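Local coordinates for protein possible metal-dependent hydrolase (Veillonella parvula, PDB 3RPC) that is probably a zinc-dependent hydrolase of the metallo-beta-lactamase superfamily, holding two zinc ions, though its substrate is not established, at residues I92-T97 / I109-I114. Numbering follows the deposited sequence.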
ATOM      1  N   ILE A  92       5.964  21.760  -3.541  1.00 16.97           N
ATOM      2  CA  ILE A  92       6.399  20.643  -2.707  1.00 16.28           C
ATOM      3  C   ILE A  92       5.427  19.495  -2.920  1.00 18.33           C
ATOM      4  O   ILE A  92       4.238  19.645  -2.670  1.00 18.26           O
ATOM      5  CB  ILE A  92       6.367  21.005  -1.207  1.00 17.58           C
ATOM      6  CG1 ILE A  92       6.917  22.421  -0.961  1.00 17.26           C
ATOM      7  CG2 ILE A  92       7.098  19.948  -0.379  1.00 16.73           C
ATOM      8  CD1 ILE A  92       8.379  22.618  -1.376  1.00 17.60           C
ATOM      9  N   PHE A  93       5.938  18.350  -3.363  1.00 16.82           N
ATOM     10  CA  PHE A  93       5.104  17.182  -3.610  1.00 16.30           C
ATOM     11  C   PHE A  93       5.177  16.280  -2.391  1.00 16.44           C
ATOM     12  O   PHE A  93       6.262  15.994  -1.900  1.00 17.26           O
ATOM     13  CB  PHE A  93       5.601  16.442  -4.856  1.00 15.63           C
ATOM     14  CG  PHE A  93       5.338  17.196  -6.130  1.00 14.48           C
ATOM     15  CD1 PHE A  93       4.131  17.055  -6.788  1.00 17.60           C
ATOM     16  CD2 PHE A  93       6.299  18.037  -6.664  1.00 15.18           C
ATOM     17  CE1 PHE A  93       3.871  17.757  -7.954  1.00 16.88           C
ATOM     18  CE2 PHE A  93       6.048  18.745  -7.836  1.00 16.65           C
ATOM     19  CZ  PHE A  93       4.835  18.598  -8.483  1.00 18.29           C
ATOM     20  N   VAL A  94       4.018  15.856  -1.902  1.00 15.06           N
ATOM     21  CA  VAL A  94       3.939  15.079  -0.672  1.00 16.11           C
ATOM     22  C   VAL A  94       3.009  13.879  -0.845  1.00 17.03           C
ATOM     23  O   VAL A  94       2.323  13.758  -1.858  1.00 17.54           O
ATOM     24  CB  VAL A  94       3.453  15.954   0.509  1.00 17.08           C
ATOM     25  CG1 VAL A  94       4.390  17.144   0.717  1.00 16.65           C
ATOM     26  CG2 VAL A  94       2.010  16.424   0.282  1.00 18.95           C
ATOM     27  N   GLN A  95       3.005  12.977   0.136  1.00 15.18           N
ATOM     28  CA  GLN A  95       2.298  11.695  -0.008  1.00 15.35           C
ATOM     29  C   GLN A  95       0.840  11.675   0.436  1.00 19.91           C
ATOM     30  O   GLN A  95       0.075  10.817   0.008  1.00 19.85           O
ATOM     31  CB  GLN A  95       3.048  10.583   0.750  1.00 14.89           C
ATOM     32  CG  GLN A  95       2.927  10.704   2.255  1.00 16.99           C
ATOM     33  CD  GLN A  95       3.654   9.606   3.018  1.00 14.66           C
ATOM     34  OE1 GLN A  95       3.783   8.472   2.545  1.00 15.96           O
ATOM     35  NE2 GLN A  95       4.112   9.937   4.215  1.00 15.74           N
ATOM     36  N   ASN A  96       0.447  12.607   1.298  1.00 14.81           N
ATOM     37  CA  ASN A  96      -0.875  12.533   1.899  1.00 15.05           C
ATOM     38  C   ASN A  96      -1.260  13.865   2.535  1.00 17.01           C
ATOM     39  O   ASN A  96      -0.458  14.802   2.572  1.00 17.65           O
ATOM     40  CB  ASN A  96      -0.974  11.367   2.899  1.00 16.16           C
ATOM     41  CG  ASN A  96      -0.047  11.522   4.099  1.00 17.85           C
ATOM     42  OD1 ASN A  96       0.375  12.627   4.441  1.00 17.66           O
ATOM     43  ND2 ASN A  96       0.284  10.400   4.739  1.00 19.78           N
ATOM     44  N   THR A  97      -2.492  13.939   3.019  1.00 18.04           N
ATOM     45  CA  THR A  97      -3.006  15.179   3.591  1.00 19.02           C
ATOM     46  C   THR A  97      -2.259  15.578   4.868  1.00 18.48           C
ATOM     47  O   THR A  97      -2.014  16.763   5.095  1.00 20.53           O
ATOM     48  CB  THR A  97      -4.511  15.067   3.865  1.00 22.58           C
ATOM     49  OG1 THR A  97      -5.184  14.838   2.622  1.00 23.48           O
ATOM     50  CG2 THR A  97      -5.036  16.361   4.495  1.00 22.60           C
ATOM     51  N   ILE A 109       3.526  27.476   0.455  1.00 20.73           N
ATOM     52  CA  ILE A 109       2.229  27.912  -0.066  1.00 20.09           C
ATOM     53  C   ILE A 109       1.732  27.098  -1.251  1.00 21.30           C
ATOM     54  O   ILE A 109       0.590  27.256  -1.678  1.00 22.92           O
ATOM     55  CB  ILE A 109       2.275  29.386  -0.501  1.00 19.37           C
ATOM     56  CG1 ILE A 109       3.244  29.547  -1.677  1.00 21.81           C
ATOM     57  CG2 ILE A 109       2.687  30.279   0.663  1.00 23.09           C
ATOM     58  CD1 ILE A 109       3.193  30.935  -2.314  1.00 21.69           C
ATOM     59  N   ASP A 110       2.583  26.218  -1.773  1.00 19.88           N
ATOM     60  CA  ASP A 110       2.220  25.397  -2.920  1.00 22.10           C
ATOM     61  C   ASP A 110       2.608  23.943  -2.658  1.00 22.67           C
ATOM     62  O   ASP A 110       3.609  23.453  -3.168  1.00 20.11           O
ATOM     63  CB  ASP A 110       2.901  25.929  -4.183  1.00 22.33           C
ATOM     64  CG  ASP A 110       2.438  25.224  -5.440  1.00 22.04           C
ATOM     65  OD1 ASP A 110       1.528  24.371  -5.350  1.00 23.81           O
ATOM     66  OD2 ASP A 110       2.977  25.544  -6.523  1.00 24.66           O
ATOM     67  N   VAL A 111       1.804  23.279  -1.841  1.00 18.60           N
ATOM     68  CA  VAL A 111       2.046  21.884  -1.474  1.00 17.88           C
ATOM     69  C   VAL A 111       1.017  20.998  -2.177  1.00 20.33           C
ATOM     70  O   VAL A 111      -0.186  21.258  -2.108  1.00 22.79           O
ATOM     71  CB  VAL A 111       1.972  21.697   0.053  1.00 19.41           C
ATOM     72  CG1 VAL A 111       2.315  20.254   0.430  1.00 20.97           C
ATOM     73  CG2 VAL A 111       2.924  22.678   0.746  1.00 21.36           C
ATOM     74  N   ARG A 112       1.491  19.945  -2.846  1.00 17.70           N
ATOM     75  CA  ARG A 112       0.652  19.147  -3.731  1.00 18.67           C
ATOM     76  C   ARG A 112       0.727  17.682  -3.339  1.00 16.39           C
ATOM     77  O   ARG A 112       1.798  17.088  -3.349  1.00 18.70           O
ATOM     78  CB  ARG A 112       1.119  19.305  -5.186  1.00 20.09           C
ATOM     79  CG  ARG A 112       1.266  20.771  -5.643  1.00 20.19           C
ATOM     80  CD  ARG A 112       1.656  20.883  -7.127  1.00 19.23           C
ATOM     81  NE  ARG A 112       1.948  22.272  -7.479  1.00 19.95           N
ATOM     82  CZ  ARG A 112       2.285  22.697  -8.693  1.00 20.80           C
ATOM     83  NH1 ARG A 112       2.352  21.859  -9.714  1.00 20.71           N
ATOM     84  NH2 ARG A 112       2.538  23.986  -8.886  1.00 21.87           N
ATOM     85  N   ILE A 113      -0.426  17.108  -3.014  1.00 17.42           N
ATOM     86  CA  ILE A 113      -0.515  15.702  -2.647  1.00 16.18           C
ATOM     87  C   ILE A 113      -0.570  14.828  -3.889  1.00 17.76           C
ATOM     88  O   ILE A 113      -1.428  15.027  -4.760  1.00 19.06           O
ATOM     89  CB  ILE A 113      -1.792  15.419  -1.833  1.00 16.40           C
ATOM     90  CG1 ILE A 113      -1.809  16.271  -0.566  1.00 19.75           C
ATOM     91  CG2 ILE A 113      -1.862  13.932  -1.475  1.00 17.84           C
ATOM     92  CD1 ILE A 113      -3.175  16.333   0.116  1.00 22.60           C
ATOM     93  N   ILE A 114       0.342  13.861  -3.976  1.00 15.26           N
ATOM     94  CA  ILE A 114       0.249  12.878  -5.047  1.00 16.40           C
ATOM     95  C   ILE A 114      -0.706  11.778  -4.600  1.00 18.23           C
ATOM     96  O   ILE A 114      -0.308  10.837  -3.929  1.00 19.85           O
ATOM     97  CB  ILE A 114       1.617  12.253  -5.411  1.00 16.56           C
ATOM     98  CG1 ILE A 114       2.685  13.333  -5.596  1.00 19.39           C
ATOM     99  CG2 ILE A 114       1.493  11.413  -6.673  1.00 20.02           C
ATOM    100  CD1 ILE A 114       4.052  12.766  -5.999  1.00 20.20           C
TER
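Val94 and Val111 meet methyl to methyl at about a right angle, CG1 of Val94 lying 3.7 Å from CG1 of Val111. Placing CG1 of Val111 anti to its backbone N (chi1 -176°) sends that branch over to Val94, whose CG2 in turn packs against CG1 of Ile113 at 3.9 Å. Helix 97-105 covers this face through Lys100, Ile103 and Thr104, which makes it the tightly packed side. Four hydrogen bonds join the backbones in parallel register: Ile92 N to Asp110 O, Arg112 N to Ile92 O, Val94 N to Arg112 O and, nearly straight at 172°, Ile114 N to Val94 O (2.9 Å). With helix 97-105 linking them in the chain, these parallel strands form a beta-alpha-beta crossover of the metallo-beta-lactamase fold, with strand 111-113 at the edge of its sheet within the chain. The Phe93 and Arg112 face is more open towards its arginine end. There the Arg112 chain runs alongside the Phe93 ring, CD 3.9 Å from CE1, while the ring and guanidinium planes stand 68° apart, which excludes a parallel stack. Asp110 fixes the guanidinium side-on: Arg112 NE reaches Asp110 OD1 at 3.0 Å and NH2 takes the syn lone pair of OD2. Past the end of strand 92-94, Thr97 OG1 comes within 3.5 Å of Ile113 CD1, and that hydroxyl hydrogen-bonds Glu116 of the second subunit.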